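Sortase, SrtB family (Streptococcus pneumoniae PCS8235, PDB 4Y4Q) probably acts as a sortase B-type cysteine transpeptidase in assembling the type II pilus on the pneumococcal surface. Local coordinates at residues D83-A89 and T107-D113; F123-G129 and R217-T223; L167-E171 and K207-L212. One frame throughout, in Å; residues are numbered along the deposited sequence.

Contact 1: residues D83-A89 and T107-D113; sequences DYPLVQA and TGAIFLD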
loop_
_atom_site.group_PDB
_atom_site.type_symbol
_atom_site.label_atom_id
_atom_site.label_comp_id
_atom_site.label_asym_id
_atom_site.label_seq_id
_atom_site.Cartn_x
_atom_site.Cartn_y
_atom_site.Cartn_z
ATOM N N ASP A 83 6.283 1.756 -9.024
ATOM C CA ASP A 83 7.311 2.692 -8.666
ATOM C C ASP A 83 6.496 3.943 -8.590
ATOM O O ASP A 83 5.840 4.323 -9.560
ATOM C CB ASP A 83 8.356 2.801 -9.774
ATOM C CG ASP A 83 9.555 3.632 -9.363
ATOM O OD1 ASP A 83 9.957 3.557 -8.184
ATOM O OD2 ASP A 83 10.097 4.362 -10.221
ATOM N N TYR A 84 6.519 4.593 -7.446
ATOM C CA TYR A 84 5.699 5.787 -7.310
ATOM C C TYR A 84 6.118 6.661 -6.133
ATOM O O TYR A 84 6.521 6.151 -5.078
ATOM C CB TYR A 84 4.231 5.380 -7.096
ATOM C CG TYR A 84 3.598 4.612 -8.242
ATOM C CD1 TYR A 84 3.557 5.148 -9.529
ATOM C CD2 TYR A 84 3.009 3.368 -8.028
ATOM C CE1 TYR A 84 2.969 4.452 -10.583
ATOM C CE2 TYR A 84 2.416 2.665 -9.075
ATOM C CZ TYR A 84 2.403 3.212 -10.348
ATOM O OH TYR A 84 1.815 2.519 -11.383
ATOM N N PRO A 85 6.014 7.986 -6.307
ATOM C CA PRO A 85 6.164 8.896 -5.168
ATOM C C PRO A 85 4.971 8.725 -4.258
ATOM O O PRO A 85 3.881 8.406 -4.744
ATOM C CB PRO A 85 6.105 10.280 -5.815
ATOM C CG PRO A 85 5.333 10.081 -7.088
ATOM C CD PRO A 85 5.710 8.699 -7.560
ATOM N N LEU A 86 5.176 8.927 -2.961
ATOM C CA LEU A 86 4.090 8.905 -1.996
ATOM C C LEU A 86 3.743 10.336 -1.618
ATOM O O LEU A 86 4.631 11.165 -1.401
ATOM C CB LEU A 86 4.524 8.151 -0.743
ATOM C CG LEU A 86 4.879 6.694 -0.967
ATOM C CD1 LEU A 86 5.367 6.063 0.321
ATOM C CD2 LEU A 86 3.666 5.969 -1.516
ATOM N N VAL A 87 2.451 10.620 -1.543
ATOM C CA VAL A 87 1.954 11.957 -1.256
ATOM C C VAL A 87 0.808 11.806 -0.238
ATOM O O VAL A 87 0.280 10.701 -0.061
ATOM C CB VAL A 87 1.527 12.632 -2.590
ATOM C CG1 VAL A 87 0.541 13.747 -2.388
ATOM C CG2 VAL A 87 2.762 13.146 -3.344
ATOM N N GLN A 88 0.470 12.872 0.482
ATOM C CA GLN A 88 -0.716 12.873 1.336
ATOM C C GLN A 88 -1.455 14.189 1.187
ATOM O O GLN A 88 -0.846 15.256 1.234
ATOM C CB GLN A 88 -0.350 12.653 2.807
ATOM C CG GLN A 88 -1.575 12.591 3.736
ATOM C CD GLN A 88 -1.204 12.278 5.171
ATOM O OE1 GLN A 88 -0.351 12.941 5.761
ATOM N NE2 GLN A 88 -1.849 11.261 5.746
ATOM N N ALA A 89 -2.768 14.122 1.008
ATOM C CA ALA A 89 -3.574 15.339 0.969
ATOM C C ALA A 89 -4.397 15.479 2.242
ATOM O O ALA A 89 -4.405 14.585 3.089
ATOM C CB ALA A 89 -4.484 15.333 -0.244
ATOM N N THR A 107 4.442 9.495 -14.427
ATOM C CA THR A 107 4.864 8.852 -13.187
ATOM C C THR A 107 3.688 8.297 -12.378
ATOM O O THR A 107 3.625 7.102 -12.092
ATOM C CB THR A 107 5.670 9.819 -12.298
ATOM O OG1 THR A 107 7.026 9.875 -12.757
ATOM C CG2 THR A 107 5.649 9.355 -10.850
ATOM N N GLY A 108 2.764 9.184 -12.010
ATOM C CA GLY A 108 1.640 8.830 -11.156
ATOM C C GLY A 108 1.993 9.116 -9.706
ATOM O O GLY A 108 3.141 9.419 -9.403
ATOM N N ALA A 109 1.023 9.031 -8.805
ATOM C CA ALA A 109 1.302 9.274 -7.391
ATOM C C ALA A 109 0.363 8.469 -6.507
ATOM O O ALA A 109 -0.773 8.200 -6.891
ATOM C CB ALA A 109 1.204 10.766 -7.066
ATOM N N ILE A 110 0.840 8.097 -5.322
ATOM C CA ILE A 110 0.076 7.263 -4.401
ATOM C C ILE A 110 -0.199 8.024 -3.112
ATOM O O ILE A 110 0.734 8.547 -2.504
ATOM C CB ILE A 110 0.846 5.978 -4.102
ATOM C CG1 ILE A 110 0.684 5.000 -5.264
ATOM C CG2 ILE A 110 0.339 5.321 -2.849
ATOM C CD1 ILE A 110 1.393 3.706 -5.021
ATOM N N PHE A 111 -1.469 8.099 -2.707
ATOM C CA PHE A 111 -1.891 8.943 -1.581
ATOM C C PHE A 111 -2.096 8.166 -0.283
ATOM O O PHE A 111 -2.829 7.174 -0.255
ATOM C CB PHE A 111 -3.216 9.618 -1.903
ATOM C CG PHE A 111 -3.130 10.656 -2.981
ATOM C CD1 PHE A 111 -2.928 10.295 -4.310
ATOM C CD2 PHE A 111 -3.282 12.002 -2.671
ATOM C CE1 PHE A 111 -2.863 11.258 -5.307
ATOM C CE2 PHE A 111 -3.220 12.975 -3.664
ATOM C CZ PHE A 111 -3.009 12.603 -4.983
ATOM N N LEU A 112 -1.471 8.626 0.794
ATOM C CA LEU A 112 -1.719 8.055 2.110
ATOM C C LEU A 112 -3.097 8.524 2.542
ATOM O O LEU A 112 -3.489 9.655 2.239
ATOM C CB LEU A 112 -0.691 8.545 3.128
ATOM C CG LEU A 112 0.657 7.837 3.249
ATOM C CD1 LEU A 112 1.409 7.781 1.911
ATOM C CD2 LEU A 112 1.507 8.537 4.305
ATOM N N ASP A 113 -3.836 7.657 3.225
ATOM C CA ASP A 113 -5.110 8.060 3.815
ATOM C C ASP A 113 -4.843 9.267 4.704
ATOM O O ASP A 113 -3.865 9.285 5.450
ATOM C CB ASP A 113 -5.683 6.914 4.649
ATOM C CG ASP A 113 -7.147 7.121 4.994
ATOM O OD1 ASP A 113 -7.462 7.993 5.853
ATOM O OD2 ASP A 113 -7.986 6.404 4.396
#
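Leu86 and Val87 pair with Ile110 and Phe111 as neighbouring parallel strands of the sortase beta-barrel, at an angle of 39° between their short axes. Strand 83-88 is flanked by antiparallel strand 73-77, and strand 110-112 by antiparallel strand 124-129, so the parallel pair is built into a mixed sheet.

The backbone ladder has three rungs. Ile110 N donates to Pro85 O, and Val87 supplies the other two, its N binding Ile110 O at 2.9 Å and its O accepting Leu112 N at 2.8 Å. Phe111 CA also lies 3.2 Å from Val87 O in a CA-H...O contact.

Apolar contacts occupy both faces. On one, Leu86 and Ile110 lie side by side, with Leu86 CD2 3.6 Å from Ile110 CG2, and both also reach Ile75; Ile110 and Leu112 continue onto Ile127. The Tyr84 side chain meets Ile110 at about a right angle. Ile110 CG1 stands anti to its carbonyl carbon (chi1 -79°), which carries CD1 to within 3.4 Å of Tyr84 CD2. Thr107 O sits in the plane of the same ring, at its edge. On the other face Val87 CG1 touches Phe111 CE2 at 4.0 Å, and the Phe111 ring also meets that of His130.

One side-chain hydrogen bond closes the C-terminal end. Gln88 is fully extended as far as its amide, which also binds Asn116 O; NE2 gives a 2.8 Å hydrogen bond to Asp113 O, which lies in the Gln88 amide plane, while NE2 itself stands 37° out of the Asp113 carbonyl plane.

Contact 2: residues F123-G129 and R217-T223; sequences FNTIIYG and RIILLST
Ile127 of strand 124-129 packs against Ile219 and Leu221 of the parallel strand 218-225 in the middle of the sortase beta-barrel. Its CG1 sits between its own backbone N and carbonyl carbon (chi1 65°), swung toward the partner strand. CG1 thereby comes 3.4 Å from Leu220 O, while CD1 crosses Ile219 obliquely at 3.6 Å from its CG2. Leu221 flanks the same branch from further along the strand, its CD1 3.8 Å from Ile127 CG1. Ile110 and Leu112 of the adjoining strand 110-112 add to this apolar cluster.

Asn124, Ile126, Ile218 and Leu220 project from the other face, where Tyr196 of helix 190-202 touches Asn124 and Leu220. Ile218 adopts a similar first torsion to Ile127, so that CG1 reaches back over Phe123 O at 3.6 Å, and CD1 approaches Phe123 CZ.

Between the two layers of side chains, six backbone hydrogen bonds run uninterrupted from Ile218 N–Phe123 O to Gly129 N–Ser222 O, and the axes diverge by only 22°. As in other sortases, these adjacent strands probably run into the catalytic histidine and cysteine respectively, bringing the two together at the same end of the sheet. Polar side chains on the Asn124 face turn to other parts of the chain: Asn124 to Asp184 and Ile187, Ser222 to Tyr183. At the C-terminal end Thr223 OG1 donates to Gly129 O at 2.9 Å, tilted 28° from the carbonyl plane.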
loop_
_atom_site.group_PDB
_atom_site.type_symbol
_atom_site.label_atom_id
_atom_site.label_comp_id
_atom_site.label_asym_id
_atom_site.label_seq_id
_atom_site.Cartn_x
_atom_site.Cartn_y
_atom_site.Cartn_z
ATOM N N PHE A 123 0.013 1.348 12.924
ATOM C CA PHE A 123 0.034 -0.087 12.705
ATOM C C PHE A 123 -0.319 -0.407 11.257
ATOM O O PHE A 123 0.460 -1.042 10.553
ATOM C CB PHE A 123 -0.933 -0.808 13.652
ATOM C CG PHE A 123 -1.259 -2.207 13.204
ATOM C CD1 PHE A 123 -0.300 -3.216 13.281
ATOM C CD2 PHE A 123 -2.507 -2.505 12.671
ATOM C CE1 PHE A 123 -0.594 -4.507 12.844
ATOM C CE2 PHE A 123 -2.806 -3.791 12.235
ATOM C CZ PHE A 123 -1.848 -4.790 12.316
ATOM N N ASN A 124 -1.480 0.060 10.815
ATOM C CA ASN A 124 -1.881 -0.115 9.427
ATOM C C ASN A 124 -1.955 1.223 8.701
ATOM O O ASN A 124 -2.626 2.150 9.152
ATOM C CB ASN A 124 -3.228 -0.836 9.344
ATOM C CG ASN A 124 -4.329 -0.100 10.081
ATOM O OD1 ASN A 124 -4.119 0.421 11.176
ATOM N ND2 ASN A 124 -5.513 -0.051 9.481
ATOM N N THR A 125 -1.263 1.311 7.571
ATOM C CA THR A 125 -1.278 2.521 6.750
ATOM C C THR A 125 -1.870 2.183 5.392
ATOM O O THR A 125 -1.411 1.249 4.708
ATOM C CB THR A 125 0.140 3.063 6.514
ATOM O OG1 THR A 125 0.797 3.297 7.773
ATOM C CG2 THR A 125 0.076 4.363 5.723
ATOM N N ILE A 126 -2.880 2.943 4.987
ATOM C CA ILE A 126 -3.585 2.636 3.747
ATOM C C ILE A 126 -3.205 3.671 2.697
ATOM O O ILE A 126 -3.270 4.886 2.947
ATOM C CB ILE A 126 -5.110 2.612 3.958
ATOM C CG1 ILE A 126 -5.455 1.637 5.091
ATOM C CG2 ILE A 126 -5.842 2.242 2.665
ATOM C CD1 ILE A 126 -6.927 1.538 5.388
ATOM N N ILE A 127 -2.765 3.189 1.538
ATOM C CA ILE A 127 -2.309 4.081 0.475
ATOM C C ILE A 127 -3.074 3.775 -0.815
ATOM O O ILE A 127 -3.340 2.611 -1.125
ATOM C CB ILE A 127 -0.780 3.988 0.290
ATOM C CG1 ILE A 127 -0.364 2.612 -0.192
ATOM C CG2 ILE A 127 -0.058 4.251 1.613
ATOM C CD1 ILE A 127 1.143 2.471 -0.323
ATOM N N TYR A 128 -3.434 4.824 -1.550
ATOM C CA TYR A 128 -4.378 4.708 -2.656
ATOM C C TYR A 128 -3.738 5.049 -4.000
ATOM O O TYR A 128 -2.990 6.021 -4.106
ATOM C CB TYR A 128 -5.566 5.661 -2.435
ATOM C CG TYR A 128 -6.310 5.434 -1.137
ATOM C CD1 TYR A 128 -7.209 4.375 -0.999
ATOM C CD2 TYR A 128 -6.127 6.284 -0.050
ATOM C CE1 TYR A 128 -7.901 4.166 0.201
ATOM C CE2 TYR A 128 -6.811 6.087 1.148
ATOM C CZ TYR A 128 -7.695 5.026 1.264
ATOM O OH TYR A 128 -8.377 4.828 2.447
ATOM N N GLY A 129 -4.046 4.261 -5.026
ATOM C CA GLY A 129 -3.739 4.660 -6.389
ATOM C C GLY A 129 -5.028 4.858 -7.167
ATOM O O GLY A 129 -5.737 3.886 -7.429
ATOM N N ARG A 217 4.526 -3.215 11.449
ATOM C CA ARG A 217 3.767 -2.193 10.747
ATOM C C ARG A 217 3.469 -2.713 9.357
ATOM O O ARG A 217 4.330 -3.330 8.722
ATOM C CB ARG A 217 4.563 -0.894 10.662
ATOM C CG ARG A 217 4.680 -0.146 12.002
ATOM C CD ARG A 217 5.635 1.013 11.847
ATOM N NE ARG A 217 6.950 0.549 11.418
ATOM C CZ ARG A 217 7.739 1.192 10.559
ATOM N NH1 ARG A 217 7.350 2.347 10.017
ATOM N NH2 ARG A 217 8.925 0.676 10.244
ATOM N N ILE A 218 2.249 -2.482 8.886
ATOM C CA ILE A 218 1.876 -2.934 7.554
ATOM C C ILE A 218 1.315 -1.818 6.682
ATOM O O ILE A 218 0.943 -0.733 7.166
ATOM C CB ILE A 218 0.881 -4.083 7.617
ATOM C CG1 ILE A 218 -0.472 -3.590 8.119
ATOM C CG2 ILE A 218 1.406 -5.211 8.532
ATOM C CD1 ILE A 218 -1.434 -4.735 8.233
ATOM N N ILE A 219 1.263 -2.093 5.388
ATOM C CA ILE A 219 0.764 -1.138 4.415
ATOM C C ILE A 219 -0.264 -1.828 3.513
ATOM O O ILE A 219 -0.033 -2.951 3.045
ATOM C CB ILE A 219 1.901 -0.637 3.544
ATOM C CG1 ILE A 219 2.874 0.199 4.371
ATOM C CG2 ILE A 219 1.372 0.177 2.394
ATOM C CD1 ILE A 219 4.102 0.606 3.583
ATOM N N LEU A 220 -1.395 -1.167 3.279
ATOM C CA LEU A 220 -2.380 -1.661 2.324
ATOM C C LEU A 220 -2.340 -0.769 1.102
ATOM O O LEU A 220 -2.618 0.437 1.180
ATOM C CB LEU A 220 -3.798 -1.668 2.900
ATOM C CG LEU A 220 -4.177 -2.737 3.933
ATOM C CD1 LEU A 220 -3.523 -2.449 5.272
ATOM C CD2 LEU A 220 -5.676 -2.801 4.106
ATOM N N LEU A 221 -1.985 -1.349 -0.033
ATOM C CA LEU A 221 -1.963 -0.569 -1.264
ATOM C C LEU A 221 -3.202 -0.940 -2.060
ATOM O O LEU A 221 -3.378 -2.098 -2.454
ATOM C CB LEU A 221 -0.686 -0.845 -2.065
ATOM C CG LEU A 221 -0.648 -0.350 -3.519
ATOM C CD1 LEU A 221 -0.862 1.143 -3.608
ATOM C CD2 LEU A 221 0.678 -0.737 -4.177
ATOM N N SER A 222 -4.047 0.050 -2.316
ATOM C CA SER A 222 -5.383 -0.204 -2.843
ATOM C C SER A 222 -5.615 0.529 -4.157
ATOM O O SER A 222 -5.286 1.712 -4.277
ATOM C CB SER A 222 -6.417 0.266 -1.800
ATOM O OG SER A 222 -7.737 0.320 -2.331
ATOM N N THR A 223 -6.218 -0.150 -5.128
ATOM C CA THR A 223 -6.504 0.481 -6.411
ATOM C C THR A 223 -7.811 -0.005 -7.035
ATOM O O THR A 223 -8.399 -0.992 -6.578
ATOM C CB THR A 223 -5.374 0.247 -7.420
ATOM O OG1 THR A 223 -5.509 1.177 -8.502
ATOM C CG2 THR A 223 -5.448 -1.165 -7.964
HETATM O O HOH W 1 2.063 1.375 8.672
#

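Contact 3: residues L167-E171 and K207-L212; sequences LEIFE and KRDISL
A classic beta bulge, in which Phe170 and Glu171 both face Val236, marks the place where strand 163-176 of the sortase barrel receives the connection leading from strand 206-207 to strand 218-225. Glu171 and Lys207 form an antiparallel non-hydrogen-bonded pair there, their CA atoms 4.1 Å apart. Next to it, Arg208 N donates to Phe170 O at 2.9 Å.

Arg208 grips the strand a second time through its side chain, at the residue before the bulge. A bend at chi3 (57°) folds the guanidinium back along the strand, where NH1 gives a 2.7 Å hydrogen bond to Ile169 O, close to the guanidinium plane but well above that of the carbonyl. NH2 of the same group binds Phe150 O, so the arginine also ties the strand to helix 147-152.

Past Arg208 the chain runs alongside the Phe170 side chain, which also touches Leu201 of helix 190-202 and Ile218. Ile210 CD1 meets Phe170 CB at 3.8 Å, and its CG2 passes beside the Glu168 carboxylate, which is salt-bridged to Arg154. Leu212 supplies a CH-pi contact: its CD1 lies over one face of the Phe170 ring, 3.5 Å from the centroid.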
loop_
_atom_site.group_PDB
_atom_site.type_symbol
_atom_site.label_atom_id
_atom_site.label_comp_id
_atom_site.label_asym_id
_atom_site.label_seq_id
_atom_site.Cartn_x
_atom_site.Cartn_y
_atom_site.Cartn_z
ATOM N N LEU A 167 10.171 -3.974 1.993
ATOM C CA LEU A 167 8.763 -4.355 2.023
ATOM C C LEU A 167 8.672 -5.828 1.706
ATOM O O LEU A 167 9.341 -6.303 0.785
ATOM C CB LEU A 167 7.980 -3.601 0.953
ATOM C CG LEU A 167 7.658 -2.116 1.120
ATOM C CD1 LEU A 167 6.927 -1.640 -0.125
ATOM C CD2 LEU A 167 6.801 -1.882 2.374
ATOM N N GLU A 168 7.852 -6.563 2.451
ATOM C CA GLU A 168 7.593 -7.950 2.095
ATOM C C GLU A 168 6.099 -8.143 1.924
ATOM O O GLU A 168 5.351 -8.040 2.887
ATOM C CB GLU A 168 8.138 -8.886 3.167
ATOM C CG GLU A 168 7.938 -10.363 2.844
ATOM C CD GLU A 168 8.813 -11.277 3.691
ATOM O OE1 GLU A 168 9.497 -10.783 4.618
ATOM O OE2 GLU A 168 8.823 -12.496 3.418
ATOM N N ILE A 169 5.649 -8.397 0.700
ATOM C CA ILE A 169 4.223 -8.613 0.470
ATOM C C ILE A 169 3.764 -9.942 1.094
ATOM O O ILE A 169 4.430 -10.972 0.924
ATOM C CB ILE A 169 3.899 -8.575 -1.038
ATOM C CG1 ILE A 169 4.098 -7.161 -1.578
ATOM C CG2 ILE A 169 2.470 -9.006 -1.304
ATOM C CD1 ILE A 169 3.975 -7.081 -3.073
ATOM N N PHE A 170 2.640 -9.936 1.817
ATOM C CA PHE A 170 2.104 -11.205 2.326
ATOM C C PHE A 170 0.664 -11.516 1.927
ATOM O O PHE A 170 0.162 -12.600 2.221
ATOM C CB PHE A 170 2.243 -11.313 3.849
ATOM C CG PHE A 170 1.475 -10.272 4.602
ATOM C CD1 PHE A 170 0.148 -10.484 4.964
ATOM C CD2 PHE A 170 2.076 -9.075 4.946
ATOM C CE1 PHE A 170 -0.563 -9.510 5.668
ATOM C CE2 PHE A 170 1.371 -8.102 5.640
ATOM C CZ PHE A 170 0.053 -8.326 5.998
ATOM N N GLU A 171 -0.013 -10.587 1.270
ATOM C CA GLU A 171 -1.414 -10.837 0.940
ATOM C C GLU A 171 -1.925 -10.035 -0.253
ATOM O O GLU A 171 -1.536 -8.874 -0.447
ATOM C CB GLU A 171 -2.320 -10.583 2.169
ATOM C CG GLU A 171 -3.802 -10.632 1.832
ATOM C CD GLU A 171 -4.733 -10.579 3.044
ATOM O OE1 GLU A 171 -4.256 -10.632 4.202
ATOM O OE2 GLU A 171 -5.963 -10.484 2.825
ATOM N N LYS A 207 -2.215 -15.417 -0.065
ATOM C CA LYS A 207 -1.438 -14.961 1.081
ATOM C C LYS A 207 -0.264 -15.884 1.269
ATOM O O LYS A 207 -0.289 -17.012 0.787
ATOM C CB LYS A 207 -2.290 -14.948 2.357
ATOM C CG LYS A 207 -2.787 -16.330 2.769
ATOM C CD LYS A 207 -3.655 -16.237 4.018
ATOM C CE LYS A 207 -4.393 -17.543 4.258
ATOM N NZ LYS A 207 -5.108 -17.509 5.554
ATOM N N ARG A 208 0.779 -15.400 1.939
ATOM C CA ARG A 208 1.887 -16.270 2.341
ATOM C C ARG A 208 2.035 -16.168 3.845
ATOM O O ARG A 208 1.766 -15.123 4.425
ATOM C CB ARG A 208 3.207 -15.892 1.646
ATOM C CG ARG A 208 3.560 -14.406 1.692
ATOM C CD ARG A 208 4.969 -14.140 1.126
ATOM N NE ARG A 208 5.104 -14.623 -0.248
ATOM C CZ ARG A 208 4.820 -13.901 -1.326
ATOM N NH1 ARG A 208 4.404 -12.650 -1.186
ATOM N NH2 ARG A 208 4.961 -14.429 -2.545
ATOM N N ASP A 209 2.458 -17.251 4.477
ATOM C CA ASP A 209 2.649 -17.244 5.918
ATOM C C ASP A 209 3.952 -16.526 6.277
ATOM O O ASP A 209 5.032 -17.018 5.964
ATOM C CB ASP A 209 2.676 -18.682 6.440
ATOM C CG ASP A 209 2.375 -18.769 7.922
ATOM O OD1 ASP A 209 2.911 -17.938 8.690
ATOM O OD2 ASP A 209 1.594 -19.661 8.320
ATOM N N ILE A 210 3.859 -15.351 6.901
ATOM C CA ILE A 210 5.043 -14.719 7.501
ATOM C C ILE A 210 4.797 -14.265 8.941
ATOM O O ILE A 210 3.662 -14.308 9.435
ATOM C CB ILE A 210 5.610 -13.539 6.666
ATOM C CG1 ILE A 210 4.707 -12.306 6.741
ATOM C CG2 ILE A 210 5.854 -13.954 5.211
ATOM C CD1 ILE A 210 5.312 -11.100 6.005
ATOM N N SER A 211 5.863 -13.833 9.610
ATOM C CA SER A 211 5.788 -13.478 11.029
ATOM C C SER A 211 5.076 -12.143 11.220
ATOM O O SER A 211 5.619 -11.090 10.871
ATOM C CB SER A 211 7.189 -13.426 11.639
ATOM O OG SER A 211 7.130 -13.169 13.031
ATOM N N LEU A 212 3.869 -12.192 11.778
ATOM C CA LEU A 212 3.023 -11.003 11.870
ATOM C C LEU A 212 2.428 -10.781 13.251
ATOM O O LEU A 212 1.749 -11.652 13.810
ATOM C CB LEU A 212 1.896 -11.064 10.843
ATOM C CG LEU A 212 2.182 -10.290 9.564
ATOM C CD1 LEU A 212 0.944 -10.257 8.683
ATOM C CD2 LEU A 212 2.645 -8.889 9.928
#

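Overall arrangement
All three contacts belong to one mixed, curled sheet within the sortase domain. Contact 1 closes first along the chain; contact 2 then spans 87 residues, and contact 3 falls wholly within that span. Contacts 1 and 2 have centres about 11 Å apart and join through strands 110-112 and 124-129, which are sheet neighbours; Tyr128 OH also reaches Asp113 OD2. Contact 3 lies about 14 Å from contact 2, centre to centre, and touches it through Ile218 and Ile219. Contacts 1 and 3, about 22 Å apart on opposite sides of the chain's centre, do not touch. Contact 2, near that centre, thus connects the two flanks of the barrel.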